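Local coordinates for SG7.AF (Anopheles freeborni, PDB 6XL7), which inhibits the alternative pathway of host complement by blocking the activated C3bBb convertase, as a mosquito salivary protein, at residues Leu46-Asp51 against Lys112-Arg117; Asn67-Thr72 against Leu100-Glu105. All coordinates share one frame; numbering follows the deposited sequence. Where two conformers were deposited one is given.

Interaction 1 (Leu46-Asp51 against Lys112-Arg117); sequences LNYWDD and KCLTTR
Tyr48 and Thr115 carry this contact. The methyl CG2 of Thr115 rests against the outer end of the phenol ring. It lies 3.4 Å from Tyr48 CE2 and about as far from CZ and OH, so it sits by the hydroxyl end of the ring and not by its root. The methyl comes to the ring at a slant. CD2 and CE1 of the ring are farther from it, each at 4.2 Å from Thr115 CG2. Tyr48 reaches across because its CG stands opposite its own carbonyl carbon (chi1 -68°), with the ring directed from the loop toward residues 114 and 115. Thr115 turns the methyl, not the hydroxyl, to the ring. Its chi1 of 64° sets OG1 between the backbone N and the carbonyl carbon, and CG2 then falls opposite the carbonyl carbon.

The contact joins the loop after helix 23-46 to the end of helix 89-113 and the strand that follows. Strand 115-116 pairs antiparallel with strand 53-54, and Tyr48 also touches Leu54 of that neighbouring strand. Just before Leu114, Cys113 is tied to Cys58 by a disulfide, so helix 89-113 is covalently fastened near the start of helix 56-77.

Leu114 meets the very end of the tyrosine. Its CD1 is 3.8 Å from Tyr48 OH, and its CB is 4.0 Å from the same oxygen. The two side chains run at about a right angle, and the leucine is buried. The phenol oxygen thus has aliphatic carbon from both residues near it, Leu114 and the methyl of Thr115. On the loop side, the backbones of Leu46 and Tyr48 both bond to Ala1.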
loop_
_atom_site.group_PDB
_atom_site.type_symbol
_atom_site.label_atom_id
_atom_site.label_comp_id
_atom_site.label_asym_id
_atom_site.label_seq_id
_atom_site.Cartn_x
_atom_site.Cartn_y
_atom_site.Cartn_z
ATOM N N LEU A 46 -1.684 10.968 -12.962
ATOM C CA LEU A 46 -2.524 12.033 -13.484
ATOM C C LEU A 46 -1.840 12.761 -14.635
ATOM O O LEU A 46 -2.512 13.176 -15.584
ATOM C CB LEU A 46 -2.860 13.000 -12.347
ATOM C CG LEU A 46 -3.941 14.045 -12.561
ATOM C CD1 LEU A 46 -5.204 13.412 -13.124
ATOM C CD2 LEU A 46 -4.207 14.717 -11.227
ATOM N N ASN A 47 -0.502 12.885 -14.583
ATOM C CA ASN A 47 0.276 13.623 -15.582
ATOM C C ASN A 47 0.356 12.932 -16.933
ATOM O O ASN A 47 0.700 13.584 -17.923
ATOM C CB ASN A 47 1.726 13.813 -15.110
ATOM C CG ASN A 47 1.848 14.672 -13.863
ATOM O OD1 ASN A 47 1.777 15.901 -13.935
ATOM N ND2 ASN A 47 2.055 14.033 -12.717
ATOM N N TYR A 48 0.083 11.640 -16.998
ATOM C CA TYR A 48 0.352 10.887 -18.213
ATOM C C TYR A 48 -0.580 11.338 -19.327
ATOM O O TYR A 48 -1.749 11.655 -19.083
ATOM C CB TYR A 48 0.103 9.413 -17.940
ATOM C CG TYR A 48 1.081 8.766 -16.984
ATOM C CD1 TYR A 48 2.255 9.415 -16.596
ATOM C CD2 TYR A 48 0.831 7.499 -16.487
ATOM C CE1 TYR A 48 3.151 8.805 -15.720
ATOM C CE2 TYR A 48 1.719 6.886 -15.632
ATOM C CZ TYR A 48 2.865 7.543 -15.248
ATOM O OH TYR A 48 3.739 6.897 -14.392
ATOM N N TRP A 49 -0.076 11.349 -20.561
ATOM C CA TRP A 49 -0.950 11.647 -21.683
ATOM C C TRP A 49 -1.991 10.551 -21.849
ATOM O O TRP A 49 -1.860 9.436 -21.331
ATOM C CB TRP A 49 -0.181 11.782 -23.003
ATOM C CG TRP A 49 -0.364 13.104 -23.682
ATOM C CD1 TRP A 49 -1.121 13.390 -24.786
ATOM C CD2 TRP A 49 0.244 14.325 -23.284
ATOM N NE1 TRP A 49 -1.009 14.725 -25.093
ATOM C CE2 TRP A 49 -0.177 15.324 -24.179
ATOM C CE3 TRP A 49 1.109 14.668 -22.238
ATOM C CZ2 TRP A 49 0.244 16.648 -24.063
ATOM C CZ3 TRP A 49 1.525 15.958 -22.126
ATOM C CH2 TRP A 49 1.090 16.942 -23.019
ATOM N N ASP A 50 -3.009 10.881 -22.641
ATOM C CA ASP A 50 -4.231 10.095 -22.684
ATOM C C ASP A 50 -3.976 8.619 -23.004
ATOM O O ASP A 50 -4.710 7.749 -22.526
ATOM C CB ASP A 50 -5.197 10.702 -23.719
ATOM C CG ASP A 50 -5.278 12.252 -23.667
ATOM O OD1 ASP A 50 -4.439 12.931 -23.017
ATOM O OD2 ASP A 50 -6.230 12.804 -24.270
ATOM N N ASP A 51 -2.948 8.302 -23.801
ATOM C CA ASP A 51 -2.767 6.935 -24.285
ATOM C C ASP A 51 -1.535 6.223 -23.720
ATOM O O ASP A 51 -1.120 5.188 -24.256
ATOM C CB ASP A 51 -2.831 6.887 -25.810
ATOM C CG ASP A 51 -4.230 7.147 -26.324
ATOM O OD1 ASP A 51 -5.003 6.171 -26.456
ATOM O OD2 ASP A 51 -4.575 8.326 -26.545
ATOM N N LYS A 112 9.140 2.950 -10.796
ATOM C CA LYS A 112 10.085 2.572 -11.843
ATOM C C LYS A 112 9.445 1.703 -12.924
ATOM O O LYS A 112 9.891 1.732 -14.077
ATOM C CB LYS A 112 11.296 1.854 -11.241
ATOM C CG LYS A 112 12.229 2.743 -10.425
ATOM C CD LYS A 112 13.390 1.930 -9.866
ATOM C CE LYS A 112 14.416 2.814 -9.170
ATOM N NZ LYS A 112 13.829 3.544 -8.011
ATOM N N CYS A 113 8.416 0.927 -12.587
ATOM C CA CYS A 113 7.849 -0.037 -13.527
ATOM C C CYS A 113 6.473 0.345 -14.049
ATOM O O CYS A 113 5.893 -0.421 -14.827
ATOM C CB CYS A 113 7.806 -1.457 -12.922
ATOM S SG CYS A 113 6.866 -1.747 -11.350
ATOM N N LEU A 114 5.948 1.511 -13.669
ATOM C CA LEU A 114 4.528 1.793 -13.861
ATOM C C LEU A 114 4.128 1.831 -15.334
ATOM O O LEU A 114 3.063 1.320 -15.698
ATOM C CB LEU A 114 4.155 3.109 -13.182
ATOM C CG LEU A 114 3.247 3.053 -11.960
ATOM C CD1 LEU A 114 2.876 4.472 -11.563
ATOM C CD2 LEU A 114 2.007 2.212 -12.224
ATOM N N THR A 115 4.944 2.436 -16.193
ATOM C CA THR A 115 4.568 2.588 -17.597
ATOM C C THR A 115 5.283 1.571 -18.482
ATOM O O THR A 115 6.364 1.066 -18.161
ATOM C CB THR A 115 4.838 4.011 -18.107
ATOM O OG1 THR A 115 6.243 4.279 -18.078
ATOM C CG2 THR A 115 4.111 5.028 -17.254
ATOM N N THR A 116 4.663 1.291 -19.626
ATOM C CA THR A 116 5.203 0.347 -20.597
ATOM C C THR A 116 4.915 0.867 -22.005
ATOM O O THR A 116 4.360 1.952 -22.179
ATOM C CB THR A 116 4.662 -1.063 -20.328
ATOM O OG1 THR A 116 5.377 -2.007 -21.127
ATOM C CG2 THR A 116 3.171 -1.157 -20.624
ATOM N N ARG A 117 5.308 0.106 -23.026
ATOM C CA ARG A 117 5.067 0.518 -24.400
ATOM C C ARG A 117 3.654 0.161 -24.834
ATOM O O ARG A 117 3.014 -0.736 -24.288
ATOM C CB ARG A 117 5.954 -0.251 -25.375
ATOM C CG ARG A 117 7.409 -0.253 -25.119
ATOM C CD ARG A 117 8.047 -1.152 -26.157
ATOM N NE ARG A 117 9.494 -1.077 -26.124
ATOM C CZ ARG A 117 10.277 -1.694 -26.996
ATOM N NH1 ARG A 117 9.737 -2.406 -27.976
ATOM N NH2 ARG A 117 11.594 -1.574 -26.908
#

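Interaction 2 (Asn67-Thr72 against Leu100-Glu105)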
loop_
_atom_site.group_PDB
_atom_site.type_symbol
_atom_site.label_atom_id
_atom_site.label_comp_id
_atom_site.label_asym_id
_atom_site.label_seq_id
_atom_site.Cartn_x
_atom_site.Cartn_y
_atom_site.Cartn_z
ATOM N N ASN A 67 0.237 -6.317 0.367
ATOM C CA ASN A 67 -0.453 -7.243 1.234
ATOM C C ASN A 67 0.516 -7.947 2.189
ATOM O O ASN A 67 0.204 -8.090 3.376
ATOM C CB ASN A 67 -1.414 -8.135 0.444
ATOM C CG ASN A 67 -2.617 -7.333 -0.109
ATOM O OD1 ASN A 67 -3.018 -7.484 -1.270
ATOM N ND2 ASN A 67 -3.176 -6.458 0.726
ATOM N N ASP A 68 1.725 -8.306 1.727
ATOM C CA ASP A 68 2.716 -8.926 2.611
ATOM C C ASP A 68 3.226 -7.954 3.673
ATOM O O ASP A 68 3.384 -8.329 4.846
ATOM C CB ASP A 68 3.891 -9.448 1.786
ATOM C CG ASP A 68 3.492 -10.558 0.829
ATOM O OD1 ASP A 68 2.432 -11.188 1.044
ATOM O OD2 ASP A 68 4.260 -10.829 -0.120
ATOM N N VAL A 69 3.508 -6.715 3.281
ATOM C CA VAL A 69 3.962 -5.700 4.229
ATOM C C VAL A 69 2.887 -5.420 5.272
ATOM O O VAL A 69 3.179 -5.288 6.469
ATOM C CB VAL A 69 4.402 -4.438 3.456
ATOM C CG1 VAL A 69 4.473 -3.219 4.357
ATOM C CG2 VAL A 69 5.745 -4.702 2.776
ATOM N N LYS A 70 1.622 -5.370 4.849
ATOM C CA LYS A 70 0.533 -5.110 5.779
ATOM C C LYS A 70 0.301 -6.289 6.722
ATOM O O LYS A 70 0.065 -6.083 7.920
ATOM C CB LYS A 70 -0.729 -4.754 4.994
ATOM C CG LYS A 70 -1.936 -4.511 5.871
ATOM C CD LYS A 70 -2.976 -3.674 5.151
ATOM C CE LYS A 70 -3.540 -4.399 3.933
ATOM N NZ LYS A 70 -4.246 -5.654 4.319
ATOM N N GLU A 71 0.386 -7.532 6.228
ATOM C CA GLU A 71 0.277 -8.673 7.137
ATOM C C GLU A 71 1.392 -8.649 8.173
ATOM O O GLU A 71 1.185 -9.033 9.334
ATOM C CB GLU A 71 0.287 -9.997 6.369
ATOM C CG GLU A 71 -1.034 -10.340 5.678
ATOM C CD GLU A 71 -2.232 -10.230 6.609
ATOM O OE1 GLU A 71 -2.343 -11.044 7.548
ATOM O OE2 GLU A 71 -3.063 -9.333 6.373
ATOM N N THR A 72 2.584 -8.194 7.775
ATOM C CA THR A 72 3.701 -8.111 8.710
ATOM C C THR A 72 3.421 -7.074 9.791
ATOM O O THR A 72 3.673 -7.323 10.978
ATOM C CB THR A 72 4.985 -7.794 7.934
ATOM O OG1 THR A 72 5.246 -8.838 6.992
ATOM C CG2 THR A 72 6.175 -7.690 8.869
ATOM N N LEU A 100 5.545 1.865 7.444
ATOM C CA LEU A 100 5.540 3.025 6.556
ATOM C C LEU A 100 6.767 3.040 5.651
ATOM O O LEU A 100 6.654 3.318 4.449
ATOM C CB LEU A 100 5.469 4.301 7.387
ATOM C CG LEU A 100 4.197 4.452 8.226
ATOM C CD1 LEU A 100 4.253 5.725 9.037
ATOM C CD2 LEU A 100 2.953 4.439 7.342
ATOM N N THR A 101 7.948 2.746 6.206
ATOM C CA THR A 101 9.166 2.679 5.399
ATOM C C THR A 101 9.051 1.620 4.307
ATOM O O THR A 101 9.451 1.858 3.157
ATOM C CB THR A 101 10.371 2.390 6.293
ATOM O OG1 THR A 101 10.545 3.464 7.227
ATOM C CG2 THR A 101 11.633 2.227 5.466
ATOM N N ALA A 102 8.495 0.455 4.636
ATOM C CA ALA A 102 8.373 -0.603 3.640
ATOM C C ALA A 102 7.405 -0.196 2.533
ATOM O O ALA A 102 7.644 -0.497 1.354
ATOM C CB ALA A 102 7.939 -1.907 4.312
ATOM N N LEU A 103 6.312 0.487 2.883
ATOM C CA LEU A 103 5.392 0.974 1.856
ATOM C C LEU A 103 6.077 2.002 0.973
ATOM O O LEU A 103 5.857 2.031 -0.244
ATOM C CB LEU A 103 4.141 1.579 2.490
ATOM C CG LEU A 103 3.217 0.616 3.242
ATOM C CD1 LEU A 103 2.041 1.382 3.820
ATOM C CD2 LEU A 103 2.729 -0.534 2.362
ATOM N N GLY A 104 6.914 2.852 1.565
ATOM C CA GLY A 104 7.638 3.834 0.777
ATOM C C GLY A 104 8.580 3.196 -0.223
ATOM O O GLY A 104 8.747 3.695 -1.341
ATOM N N GLU A 105 9.206 2.085 0.160
ATOM C CA GLU A 105 10.071 1.367 -0.769
ATOM C C GLU A 105 9.259 0.779 -1.913
ATOM O O GLU A 105 9.688 0.824 -3.074
ATOM C CB GLU A 105 10.855 0.285 -0.027
ATOM C CG GLU A 105 11.814 0.852 1.004
ATOM C CD GLU A 105 12.502 -0.222 1.830
ATOM O OE1 GLU A 105 13.423 0.120 2.600
ATOM O OE2 GLU A 105 12.120 -1.403 1.703
#
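Val69 faces Ala102 and Leu103, and it alone carries the contact from its side. Before it, Asn67 turns to the loop at Ile15 and Asp16. Asp68 serves its own helix: its carbonyl O accepts from both Thr72 N and Thr72 OG1, the hydroxyl bond being 2.9 Å long. The two donors come from opposite faces of the carbonyl plane.

Val69 CG1 stands opposite the backbone N (chi1 162°). From there it meets two partners, Ala102 CB at 3.7 Å and Leu103 CD2 at 3.8 Å. Its CG2 reaches Ala102 CB at 3.9 Å, so both valine branches lie against the alanine methyl. The small alanine side chain is consistent with the close approach of the helices here: Val69 CA and Ala102 CA are 6.8 Å apart. Through these valine contacts helices 56-77 and 89-113 pack side by side in the helical bundle, and Leu103 also touches Gln36 and Leu37 of helix 23-46.

Lys70 leads its end away, toward Asp16 O, and Glu71 makes a salt bridge with Arg21. Methyl carbons make all the close approaches between the segments, so the join depends on close apolar packing and not on directional bonds.

Both contacts use helix 89-113, at different levels. Interaction 2 holds its middle against helix 56-77, about 7 Å from the centre of the chain to the centre of the contact. None of its touching residues is exposed. Interaction 1 is peripheral, with its centre about 19 Å from that of the chain. It joins the tail of the helix to a loop and includes an exposed residue, Thr115. The two centres are 24 Å apart and the contacts do not touch. Neither has a hydrogen bond between its segments. Interaction 2 is purely aliphatic, between regular helices. Interaction 1 sets an aromatic ring and its hydroxyl against aliphatic carbons of a leucine and a threonine, next to a short two-stranded sheet and a disulfide.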